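Local coordinates for glucosamine 6-phosphate N-acetyltransferase (Arabidopsis thaliana, PDB 3T90), which catalyses the transfer of an acetyl group from acetyl-CoA to D-glucosamine 6-phosphate, a step in the biosynthesis of UDP-N-acetylglucosamine, at residues A[8-11]-A[12-16]; A[17-20]-A[21-25]; A[39-42]-A[43-47]. All coordinates share one frame; numbering follows the deposited sequence.

Overall arrangement
From the N terminus the chain runs down strand 5-9, an outermost strand, within this chain, of the mixed sheet of this GNAT fold, and contact 1 closes the turn where that strand gives way to the 3-10 segment 12-16. Contact 2 follows directly and takes in the N-cap and all of the short helix 19-23, and contact 3 lies farther along, at the C-terminal end of helix 34-45. The three are strictly in series, none enclosing or crossing another. Contact 1 touches both others: L10 packs on F19 of contact 2, and the backbone of L10 to I12 lies against F41 of contact 3. Contacts 2 and 3 stay about 7 Å apart at their nearest atoms, yet both meet the second subunit.

Contact 1: residues A[8-11]-A[12-16]; sequences RKLE and ISDKR
R8 and D14 meet head-on where strand 5-9 turns into the 3-10 segment 12-16, and their salt bridge spans the turn. The guanidinium grips the carboxylate end-on with two nitrogens, one to each oxygen: R8 NH2 lies 2.7 Å from D14 OD1, and R8 NH1 lies 2.8 Å from D14 OD2. Both oxygens sit near the guanidinium plane and are approached on their syn sides, with the two flat groups only 27° apart. The R8 chain, extended from CG to NE, brings the guanidinium to the aspartate, and NH1 also donates to K9 O.

Two further hydrogen bonds close the turn, one to the D14 side chain and one between backbones. E11 N gives a nearly straight bond of 2.9 Å to D14 OD2, reaching the oxygen from above the carboxylate plane, while D14 N returns a bond of 2.9 Å to E11 O. The two residues are thus linked in both directions at the start of the 3-10 segment, by side chain to amide and by amide to carbonyl. A water bridges E11 OE1 and I12 N, and K15 NZ reaches back to I12 O while also pairing with D38.

L10 lays CD1 against the D14 side chain, 3.6 Å from D14 CB and 3.5 Å from D14 OD2. The same leucine packs on F41 of helix 34-45 and on F76 of the second subunit.

D14 is buried, and its OD2 accepts from both R8 NH1 and E11 N, so the carboxylate is held by three bonds that fix its rotation. With the arginine charge against it, the aspartate is probably kept ionised. R8 NH2 has a second acidic partner in E57 of strand 51-58, so the charge network ties the turn to the neighbouring strand of the sheet.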
ATOM      1  N   ARG A   8       0.569 -21.390   5.525  1.00 12.73           N
ATOM      2  CA  ARG A   8       1.613 -21.456   4.470  1.00 12.40           C
ATOM      3  C   ARG A   8       1.418 -20.291   3.460  1.00 12.98           C
ATOM      4  O   ARG A   8       0.594 -19.393   3.698  1.00 13.04           O
ATOM      5  CB  ARG A   8       1.476 -22.814   3.714  1.00 12.86           C
ATOM      6  CG  ARG A   8       0.055 -23.050   3.146  1.00 14.36           C
ATOM      7  CD  ARG A   8       0.052 -24.376   2.267  1.00 12.03           C
ATOM      8  NE  ARG A   8      -1.271 -24.715   1.871  1.00 11.67           N
ATOM      9  CZ  ARG A   8      -1.797 -24.205   0.737  1.00 11.78           C
ATOM     10  NH1 ARG A   8      -1.134 -23.244   0.049  1.00 11.41           N
ATOM     11  NH2 ARG A   8      -3.019 -24.603   0.387  1.00 12.51           N
ATOM     12  N   LYS A   9       2.193 -20.257   2.387  1.00 12.37           N
ATOM     13  CA  LYS A   9       1.928 -19.267   1.334  1.00 12.21           C
ATOM     14  C   LYS A   9       1.018 -19.784   0.299  1.00 10.32           C
ATOM     15  O   LYS A   9       0.845 -21.013   0.100  1.00 12.08           O
ATOM     16  CB  LYS A   9       3.262 -18.858   0.716  1.00 13.15           C
ATOM     17  CG  LYS A   9       4.161 -18.051   1.728  1.00 20.98           C
ATOM     18  CD  LYS A   9       5.521 -17.862   1.111  1.00 30.63           C
ATOM     19  CE  LYS A   9       6.509 -17.360   2.167  1.00 35.38           C
ATOM     20  NZ  LYS A   9       6.853 -18.404   3.201  1.00 38.95           N
ATOM     21  N   LEU A  10       0.353 -18.875  -0.421  1.00  8.73           N
ATOM     22  CA  LEU A  10      -0.450 -19.257  -1.571  1.00  8.59           C
ATOM     23  C   LEU A  10       0.360 -20.062  -2.594  1.00  8.83           C
ATOM     24  O   LEU A  10       1.507 -19.734  -2.913  1.00  9.52           O
ATOM     25  CB  LEU A  10      -0.977 -17.979  -2.206  1.00  8.82           C
ATOM     26  CG  LEU A  10      -1.960 -18.134  -3.383  1.00  8.78           C
ATOM     27  CD1 LEU A  10      -3.384 -18.631  -2.821  1.00 12.49           C
ATOM     28  CD2 LEU A  10      -2.044 -16.838  -4.150  1.00  8.77           C
ATOM     29  N   GLU A  11      -0.272 -21.128  -3.141  1.00  9.27           N
ATOM     30  CA  GLU A  11       0.344 -21.921  -4.174  1.00 10.59           C
ATOM     31  C   GLU A  11      -0.521 -21.941  -5.414  1.00  9.84           C
ATOM     32  O   GLU A  11      -1.755 -21.662  -5.341  1.00 11.26           O
ATOM     33  CB  GLU A  11       0.582 -23.361  -3.639  1.00 13.37           C
ATOM     34  CG  GLU A  11       1.548 -23.398  -2.445  1.00 18.82           C
ATOM     35  CD  GLU A  11       2.991 -23.010  -2.843  1.00 26.88           C
ATOM     36  OE1 GLU A  11       3.418 -23.439  -3.935  1.00 36.35           O
ATOM     37  OE2 GLU A  11       3.705 -22.217  -2.154  1.00 29.89           O
ATOM     38  N   ILE A  12       0.069 -22.332  -6.550  1.00 11.81           N
ATOM     39  CA  ILE A  12      -0.718 -22.222  -7.820  1.00 12.36           C
ATOM     40  C   ILE A  12      -1.920 -23.167  -7.820  1.00 12.60           C
ATOM     41  O   ILE A  12      -2.979 -22.826  -8.387  1.00 13.64           O
ATOM     42  CB  ILE A  12       0.208 -22.349  -9.043  1.00 15.47           C
ATOM     43  CG1 ILE A  12      -0.480 -21.681 -10.296  1.00 19.32           C
ATOM     44  CG2 ILE A  12       0.608 -23.774  -9.247  1.00 18.07           C
ATOM     45  CD1 ILE A  12       0.513 -21.250 -11.472  1.00 21.22           C
ATOM     46  N   SER A  13      -1.856 -24.251  -7.057  1.00 12.41           N
ATOM     47  CA  SER A  13      -2.978 -25.197  -6.969  1.00 10.86           C
ATOM     48  C   SER A  13      -4.108 -24.703  -6.143  1.00 11.77           C
ATOM     49  O   SER A  13      -5.134 -25.380  -6.062  1.00 13.59           O
ATOM     50  CB  SER A  13      -2.479 -26.555  -6.482  1.00 12.06           C
ATOM     51  OG  SER A  13      -1.661 -26.376  -5.375  1.00 14.63           O
ATOM     52  N   ASP A  14      -3.916 -23.593  -5.392  1.00 10.99           N
ATOM     53  CA  ASP A  14      -4.985 -23.105  -4.560  1.00 10.77           C
ATOM     54  C   ASP A  14      -6.186 -22.574  -5.352  1.00 10.60           C
ATOM     55  O   ASP A  14      -7.229 -22.384  -4.678  1.00 12.70           O
ATOM     56  CB  ASP A  14      -4.493 -22.017  -3.574  1.00  9.48           C
ATOM     57  CG  ASP A  14      -3.650 -22.641  -2.454  1.00 14.82           C
ATOM     58  OD1 ASP A  14      -3.884 -23.793  -2.084  1.00 14.43           O
ATOM     59  OD2 ASP A  14      -2.753 -21.983  -1.911  1.00 12.29           O
ATOM     60  N   LYS A  15      -6.046 -22.426  -6.661  1.00 12.12           N
ATOM     61  CA  LYS A  15      -7.229 -22.094  -7.451  1.00 11.99           C
ATOM     62  C   LYS A  15      -8.307 -23.193  -7.340  1.00 13.08           C
ATOM     63  O   LYS A  15      -9.493 -22.860  -7.511  1.00 14.79           O
ATOM     64  CB  LYS A  15      -6.832 -21.805  -8.906  1.00 14.65           C
ATOM     65  CG  LYS A  15      -6.258 -22.910  -9.647  1.00 15.92           C
ATOM     66  CD  LYS A  15      -5.917 -22.439 -11.107  1.00 17.44           C
ATOM     67  CE  LYS A  15      -5.003 -23.350 -11.790  1.00 15.38           C
ATOM     68  NZ  LYS A  15      -3.597 -23.269 -11.234  1.00 13.81           N
ATOM     69  N   ARG A  16      -7.944 -24.428  -6.985  1.00 12.34           N
ATOM     70  CA  ARG A  16      -8.982 -25.426  -6.836  1.00 12.74           C
ATOM     71  C   ARG A  16      -9.417 -25.620  -5.372  1.00 13.73           C
ATOM     72  O   ARG A  16     -10.241 -26.533  -5.080  1.00 15.56           O
ATOM     73  CB  ARG A  16      -8.534 -26.753  -7.497  1.00 14.38           C
ATOM     74  CG  ARG A  16      -7.371 -27.338  -6.891  1.00 14.09           C
ATOM     75  CD  ARG A  16      -7.144 -28.811  -7.366  1.00 20.37           C
ATOM     76  NE  ARG A  16      -5.941 -29.378  -6.757  1.00 29.30           N
ATOM     77  CZ  ARG A  16      -5.897 -29.979  -5.558  1.00 32.14           C
ATOM     78  NH1 ARG A  16      -7.006 -30.148  -4.836  1.00 33.67           N
ATOM     79  NH2 ARG A  16      -4.734 -30.448  -5.097  1.00 33.16           N
TER
HETATM   80  O   HOH W   1       2.902 -22.717  -6.494  1.00 15.97           O

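Contact 2: residues A[17-20]-A[21-25]; sequences KGFI and ELLGQ
E21 folds back over G18, the N-cap residue of helix 19-23, and brings OE1 to 3.2 Å from G18 CA. The bend at chi2 (99°) turns its carboxylate toward the start of the helix, where two waters complete the link: one joins OE2 to G18 N, and the other joins OE1 to I20 N. Through water the acid thus serves the amide of the N-cap residue and that of I20 in the first turn, and its negative charge near the helix N terminus is probably favourable.

L22 follows with its backbone N bonded to G18 O at 2.9 Å, which closes the first helical turn, and its CB rests 3.4 Å from the same oxygen. L23 N then bonds to F19 O at 3.0 Å. Its side chain lies over one face of the F19 ring, with CD1 3.7 Å from both CE2 and CZ of F19. The ring is brought there by F19 CG standing trans to the backbone N (chi1 178°). The same L23 CD1 also approaches I20 CD1, more loosely, at 4.2 Å. G24 N continues the ladder with a bond to I20 O.

This short helix packs through L22 and L23 on T67 of strand 63-74, with L22 also reaching V90 of strand 82-91. F19 meets L10 beyond strand 5-9, and its ring stands edge-to-face with F76 of the second subunit, which also packs on I20 and L23.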
ATOM      1  N   LYS A  17      -8.951 -24.750  -4.432  1.00 12.26           N
ATOM      2  CA  LYS A  17      -9.220 -24.933  -3.019  1.00 10.37           C
ATOM      3  C   LYS A  17     -10.047 -23.793  -2.448  1.00 11.18           C
ATOM      4  O   LYS A  17      -9.990 -23.520  -1.254  1.00 12.49           O
ATOM      5  CB  LYS A  17      -7.877 -25.078  -2.285  1.00 12.25           C
ATOM      6  CG  LYS A  17      -7.106 -26.392  -2.595  1.00 14.39           C
ATOM      7  CD  LYS A  17      -5.868 -26.538  -1.662  1.00 16.33           C
ATOM      8  CE  LYS A  17      -5.261 -27.851  -2.049  1.00 20.09           C
ATOM      9  NZ  LYS A  17      -4.008 -28.005  -1.268  1.00 17.53           N
ATOM     10  N   GLY A  18     -10.809 -23.121  -3.278  1.00 10.60           N
ATOM     11  CA  GLY A  18     -11.726 -22.104  -2.762  1.00 10.56           C
ATOM     12  C   GLY A  18     -11.095 -20.789  -2.337  1.00 10.32           C
ATOM     13  O   GLY A  18     -11.742 -20.033  -1.555  1.00 10.47           O
ATOM     14  N   PHE A  19      -9.906 -20.532  -2.868  1.00 10.42           N
ATOM     15  CA  PHE A  19      -9.239 -19.196  -2.609  1.00  8.27           C
ATOM     16  C   PHE A  19     -10.051 -17.996  -3.108  1.00  8.48           C
ATOM     17  O   PHE A  19     -10.313 -17.067  -2.327  1.00  7.31           O
ATOM     18  CB  PHE A  19      -7.827 -19.243  -3.162  1.00 10.35           C
ATOM     19  CG  PHE A  19      -7.095 -17.944  -2.991  1.00  8.98           C
ATOM     20  CD1 PHE A  19      -6.693 -17.490  -1.726  1.00  9.10           C
ATOM     21  CD2 PHE A  19      -6.827 -17.183  -4.089  1.00  9.23           C
ATOM     22  CE1 PHE A  19      -5.984 -16.299  -1.624  1.00 10.56           C
ATOM     23  CE2 PHE A  19      -6.128 -15.977  -3.982  1.00  8.93           C
ATOM     24  CZ  PHE A  19      -5.727 -15.556  -2.730  1.00  9.88           C
ATOM     25  N   ILE A  20     -10.452 -17.979  -4.366  1.00  8.21           N
ATOM     26  CA  ILE A  20     -11.184 -16.851  -4.890  1.00  8.68           C
ATOM     27  C   ILE A  20     -12.568 -16.777  -4.207  1.00  9.41           C
ATOM     28  O   ILE A  20     -13.000 -15.684  -3.785  1.00  9.88           O
ATOM     29  CB  ILE A  20     -11.335 -16.985  -6.424  1.00  9.85           C
ATOM     30  CG1 ILE A  20      -9.919 -17.032  -7.066  1.00  9.04           C
ATOM     31  CG2 ILE A  20     -12.241 -15.833  -7.030  1.00 13.36           C
ATOM     32  CD1 ILE A  20      -9.161 -15.668  -6.848  1.00 10.52           C
ATOM     33  N   GLU A  21     -13.187 -17.934  -3.977  1.00 11.16           N
ATOM     34  CA  GLU A  21     -14.465 -17.958  -3.227  1.00 10.51           C
ATOM     35  C   GLU A  21     -14.331 -17.300  -1.850  1.00  9.54           C
ATOM     36  O   GLU A  21     -15.239 -16.535  -1.460  1.00 11.58           O
ATOM     37  CB  GLU A  21     -14.985 -19.375  -3.131  1.00 12.19           C
ATOM     38  CG  GLU A  21     -15.331 -19.962  -4.535  1.00 16.58           C
ATOM     39  CD  GLU A  21     -14.195 -20.840  -5.031  1.00 21.10           C
ATOM     40  OE1 GLU A  21     -12.992 -20.415  -5.107  1.00 15.88           O
ATOM     41  OE2 GLU A  21     -14.488 -22.050  -5.343  1.00 32.52           O
ATOM     42  N   LEU A  22     -13.234 -17.540  -1.132  1.00  8.84           N
ATOM     43  CA  LEU A  22     -13.053 -16.948   0.188  1.00  7.85           C
ATOM     44  C   LEU A  22     -12.859 -15.441   0.041  1.00  7.52           C
ATOM     45  O   LEU A  22     -13.437 -14.669   0.856  1.00  8.78           O
ATOM     46  CB  LEU A  22     -11.830 -17.594   0.823  1.00  9.64           C
ATOM     47  CG  LEU A  22     -11.353 -16.880   2.072  1.00  9.36           C
ATOM     48  CD1 LEU A  22     -12.464 -16.866   3.185  1.00 13.32           C
ATOM     49  CD2 LEU A  22     -10.023 -17.498   2.593  1.00 12.96           C
ATOM     50  N   LEU A  23     -12.057 -15.009  -0.963  1.00  8.41           N
ATOM     51  CA  LEU A  23     -11.927 -13.547  -1.173  1.00  8.67           C
ATOM     52  C   LEU A  23     -13.292 -12.864  -1.368  1.00  8.31           C
ATOM     53  O   LEU A  23     -13.431 -11.703  -1.009  1.00  9.83           O
ATOM     54  CB  LEU A  23     -10.989 -13.188  -2.330  1.00  7.71           C
ATOM     55  CG  LEU A  23      -9.516 -13.515  -2.071  1.00  9.98           C
ATOM     56  CD1 LEU A  23      -8.655 -13.357  -3.344  1.00 11.60           C
ATOM     57  CD2 LEU A  23      -8.930 -12.662  -0.882  1.00 11.70           C
ATOM     58  N   GLY A  24     -14.240 -13.580  -1.960  1.00  8.19           N
ATOM     59  CA  GLY A  24     -15.581 -13.057  -2.200  1.00  8.14           C
ATOM     60  C   GLY A  24     -16.327 -12.738  -0.890  1.00 11.92           C
ATOM     61  O   GLY A  24     -17.295 -11.994  -0.943  1.00 11.87           O
ATOM     62  N   GLN A  25     -15.882 -13.237   0.242  1.00  9.70           N
ATOM     63  CA  GLN A  25     -16.444 -12.854   1.563  1.00 10.05           C
ATOM     64  C   GLN A  25     -15.925 -11.492   2.037  1.00 11.89           C
ATOM     65  O   GLN A  25     -16.502 -10.903   2.972  1.00 13.54           O
ATOM     66  CB  GLN A  25     -16.126 -13.914   2.633  1.00  9.06           C
ATOM     67  CG  GLN A  25     -16.782 -15.256   2.216  1.00 12.08           C
ATOM     68  CD  GLN A  25     -16.768 -16.238   3.405  1.00 12.10           C
ATOM     69  OE1 GLN A  25     -16.791 -15.859   4.576  1.00 15.26           O
ATOM     70  NE2 GLN A  25     -16.686 -17.517   3.089  1.00 18.45           N
TER
HETATM   71  O   HOH W   2     -12.157 -23.679  -5.815  1.00 20.59           O
HETATM   72  O   HOH W   3     -10.261 -20.388  -6.077  1.00 16.62           O

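Contact 3: residues A[39-42]-A[43-47]; sequences RRFE and EIRSY
E43 reaches back one helical turn to R39 and R40, and its side chain can be followed outward from the backbone of helix 34-45. CB rests 3.6 Å from R40 O. CG, set anti to the carbonyl carbon (chi1 -71°), passes 3.4 Å from R39 O, and the chain then continues extended to bring the carboxylate up to both guanidinium groups. At the tip OE1 takes both bonds from R40, side-on: NE at 2.8 Å and NH2 at 3.1 Å. The oxygen lies in the R40 guanidinium plane, while both nitrogens reach it from the same face of the carboxylate. R39 approaches differently. Its guanidinium turns a face to OE1, so this salt bridge acts through charge alone, with no N-H directed at the oxygen. OE2 accepts from a water that also binds R39 NH1 and, weakly, R40 NH2.

In R40 the bend at chi2 lays CD on I44 CD1 at 3.7 Å, and the bend at chi3 turns NE toward E43. Farther along, R45 receives the edge of the F41 ring: CE2 stands 3.6 Å above the centre of the guanidinium, with the two planes 86° apart. E42 runs alongside R45, pointing the same way. Backbone bonds from E43, I44 and R45 to R39, R40 and F41 carry the helix through this region, and S46 OG adds a bond to E43 O.

Two positive charges and one carboxylate make a compact network in which R40 is buried and R39 has a further acidic partner in E36. E43 would be expected to stay ionised here, and by holding R40 NE and NH2 it probably helps orient R40, whose NH1 donates to K75 O of the second subunit, linking the helix to the dimer interface.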
ATOM      1  N   ARG A  39      -2.115 -16.190 -14.384  1.00  8.57           N
ATOM      2  CA  ARG A  39      -1.410 -15.015 -14.884  1.00  8.03           C
ATOM      3  C   ARG A  39      -1.073 -14.160 -13.676  1.00  9.18           C
ATOM      4  O   ARG A  39       0.083 -13.689 -13.566  1.00  9.69           O
ATOM      5  CB  ARG A  39      -2.326 -14.238 -15.832  1.00  8.45           C
ATOM      6  CG  ARG A  39      -1.611 -13.115 -16.534  1.00 12.43           C
ATOM      7  CD  ARG A  39      -2.482 -12.302 -17.477  1.00 14.04           C
ATOM      8  NE  ARG A  39      -3.525 -11.611 -16.713  1.00 27.26           N
ATOM      9  CZ  ARG A  39      -3.373 -10.402 -16.192  1.00 32.75           C
ATOM     10  NH1 ARG A  39      -2.261  -9.728 -16.445  1.00 35.43           N
ATOM     11  NH2 ARG A  39      -4.336  -9.864 -15.441  1.00 34.63           N
ATOM     12  N   ARG A  40      -2.064 -13.890 -12.819  1.00  9.53           N
ATOM     13  CA  ARG A  40      -1.863 -12.937 -11.730  1.00  9.07           C
ATOM     14  C   ARG A  40      -1.012 -13.576 -10.642  1.00 10.76           C
ATOM     15  O   ARG A  40      -0.174 -12.900 -10.033  1.00 10.30           O
ATOM     16  CB  ARG A  40      -3.275 -12.534 -11.229  1.00  9.43           C
ATOM     17  CG  ARG A  40      -3.283 -11.546  -9.935  1.00  8.74           C
ATOM     18  CD  ARG A  40      -2.310 -10.367 -10.025  1.00  6.84           C
ATOM     19  NE  ARG A  40      -2.372  -9.683 -11.314  1.00 10.52           N
ATOM     20  CZ  ARG A  40      -3.139  -8.634 -11.522  1.00  9.14           C
ATOM     21  NH1 ARG A  40      -4.021  -8.179 -10.587  1.00  9.17           N
ATOM     22  NH2 ARG A  40      -2.985  -7.979 -12.652  1.00 10.75           N
ATOM     23  N   PHE A  41      -1.123 -14.903 -10.421  1.00  7.94           N
ATOM     24  CA  PHE A  41      -0.208 -15.593  -9.484  1.00  8.06           C
ATOM     25  C   PHE A  41       1.227 -15.404  -9.920  1.00  9.73           C
ATOM     26  O   PHE A  41       2.087 -15.056  -9.095  1.00 12.39           O
ATOM     27  CB  PHE A  41      -0.575 -17.109  -9.461  1.00  9.84           C
ATOM     28  CG  PHE A  41       0.303 -17.908  -8.501  1.00 10.40           C
ATOM     29  CD1 PHE A  41      -0.109 -18.088  -7.168  1.00  9.93           C
ATOM     30  CD2 PHE A  41       1.542 -18.412  -8.854  1.00 13.67           C
ATOM     31  CE1 PHE A  41       0.677 -18.694  -6.257  1.00 10.19           C
ATOM     32  CE2 PHE A  41       2.355 -19.096  -7.907  1.00 13.52           C
ATOM     33  CZ  PHE A  41       1.901 -19.217  -6.608  1.00 14.10           C
ATOM     34  N   GLU A  42       1.525 -15.549 -11.220  1.00 10.14           N
ATOM     35  CA  GLU A  42       2.929 -15.411 -11.583  0.58 10.88           C
ATOM     36  C   GLU A  42       3.389 -13.958 -11.529  1.00 11.78           C
ATOM     37  O   GLU A  42       4.622 -13.732 -11.171  1.00 13.25           O
ATOM     38  CB  GLU A  42       3.208 -16.100 -12.929  0.58 11.84           C
ATOM     39  CG  GLU A  42       3.045 -17.610 -12.867  0.58 16.71           C
ATOM     40  CD  GLU A  42       4.094 -18.342 -12.019  0.58 17.35           C
ATOM     41  OE1 GLU A  42       5.205 -17.817 -11.800  0.58 23.44           O
ATOM     42  OE2 GLU A  42       3.819 -19.455 -11.606  0.58 19.74           O
ATOM     43  N   GLU A  43       2.512 -12.993 -11.806  1.00 11.96           N
ATOM     44  CA  GLU A  43       2.888 -11.564 -11.712  1.00 12.65           C
ATOM     45  C   GLU A  43       3.184 -11.212 -10.289  1.00 14.77           C
ATOM     46  O   GLU A  43       4.127 -10.451 -10.085  1.00 18.57           O
ATOM     47  CB  GLU A  43       1.791 -10.621 -12.087  1.00 12.03           C
ATOM     48  CG  GLU A  43       1.507 -10.627 -13.582  1.00 14.98           C
ATOM     49  CD  GLU A  43       0.429  -9.645 -13.939  1.00 22.12           C
ATOM     50  OE1 GLU A  43      -0.701  -9.818 -13.519  1.00 20.40           O
ATOM     51  OE2 GLU A  43       0.697  -8.681 -14.681  1.00 27.24           O
ATOM     52  N   ILE A  44       2.463 -11.766  -9.301  1.00 13.54           N
ATOM     53  CA  ILE A  44       2.758 -11.492  -7.887  1.00 13.68           C
ATOM     54  C   ILE A  44       3.980 -12.251  -7.450  1.00 14.35           C
ATOM     55  O   ILE A  44       4.841 -11.685  -6.733  1.00 14.51           O
ATOM     56  CB  ILE A  44       1.508 -11.800  -7.026  1.00 11.79           C
ATOM     57  CG1 ILE A  44       0.441 -10.716  -7.273  1.00 11.06           C
ATOM     58  CG2 ILE A  44       1.911 -11.822  -5.465  1.00 11.40           C
ATOM     59  CD1 ILE A  44      -0.941 -11.092  -6.664  1.00 13.60           C
ATOM     60  N   ARG A  45       4.159 -13.502  -7.912  1.00 15.36           N
ATOM     61  CA  ARG A  45       5.330 -14.320  -7.531  1.00 16.69           C
ATOM     62  C   ARG A  45       6.621 -13.589  -7.981  1.00 18.55           C
ATOM     63  O   ARG A  45       7.696 -13.749  -7.325  1.00 19.11           O
ATOM     64  CB  ARG A  45       5.306 -15.690  -8.275  1.00 18.03           C
ATOM     65  CG  ARG A  45       6.645 -16.491  -8.097  1.00 22.55           C
ATOM     66  CD  ARG A  45       6.710 -17.804  -8.975  1.00 30.50           C
ATOM     67  NE  ARG A  45       6.443 -19.000  -8.160  1.00 40.42           N
ATOM     68  CZ  ARG A  45       5.784 -20.093  -8.577  1.00 43.69           C
ATOM     69  NH1 ARG A  45       5.312 -20.190  -9.834  1.00 41.70           N
ATOM     70  NH2 ARG A  45       5.569 -21.100  -7.717  1.00 44.56           N
ATOM     71  N   SER A  46       6.521 -12.795  -9.061  1.00 18.99           N
ATOM     72  CA  SER A  46       7.679 -12.140  -9.639  1.00 20.29           C
ATOM     73  C   SER A  46       8.276 -11.159  -8.657  1.00 20.06           C
ATOM     74  O   SER A  46       9.473 -10.865  -8.748  1.00 22.56           O
ATOM     75  CB  SER A  46       7.341 -11.488 -11.022  1.00 19.35           C
ATOM     76  OG  SER A  46       6.736 -10.240 -10.887  1.00 23.37           O
ATOM     77  N   TYR A  47       7.507 -10.706  -7.659  1.00 17.77           N
ATOM     78  CA  TYR A  47       8.002  -9.714  -6.679  1.00 20.13           C
ATOM     79  C   TYR A  47       8.720 -10.361  -5.560  1.00 18.21           C
ATOM     80  O   TYR A  47       9.234  -9.627  -4.660  1.00 16.93           O
ATOM     81  CB  TYR A  47       6.835  -8.954  -6.047  1.00 20.59           C
ATOM     82  CG  TYR A  47       6.279  -7.899  -6.938  1.00 31.80           C
ATOM     83  CD1 TYR A  47       6.493  -6.544  -6.666  1.00 39.56           C
ATOM     84  CD2 TYR A  47       5.531  -8.255  -8.070  1.00 38.65           C
ATOM     85  CE1 TYR A  47       5.971  -5.556  -7.511  1.00 46.17           C
ATOM     86  CE2 TYR A  47       5.003  -7.295  -8.917  1.00 44.80           C
ATOM     87  CZ  TYR A  47       5.236  -5.937  -8.649  1.00 48.72           C
ATOM     88  OH  TYR A  47       4.705  -4.965  -9.506  1.00 52.21           O
TER
HETATM   89  O   HOH W   4      -1.343  -7.101 -15.253  1.00 33.90           O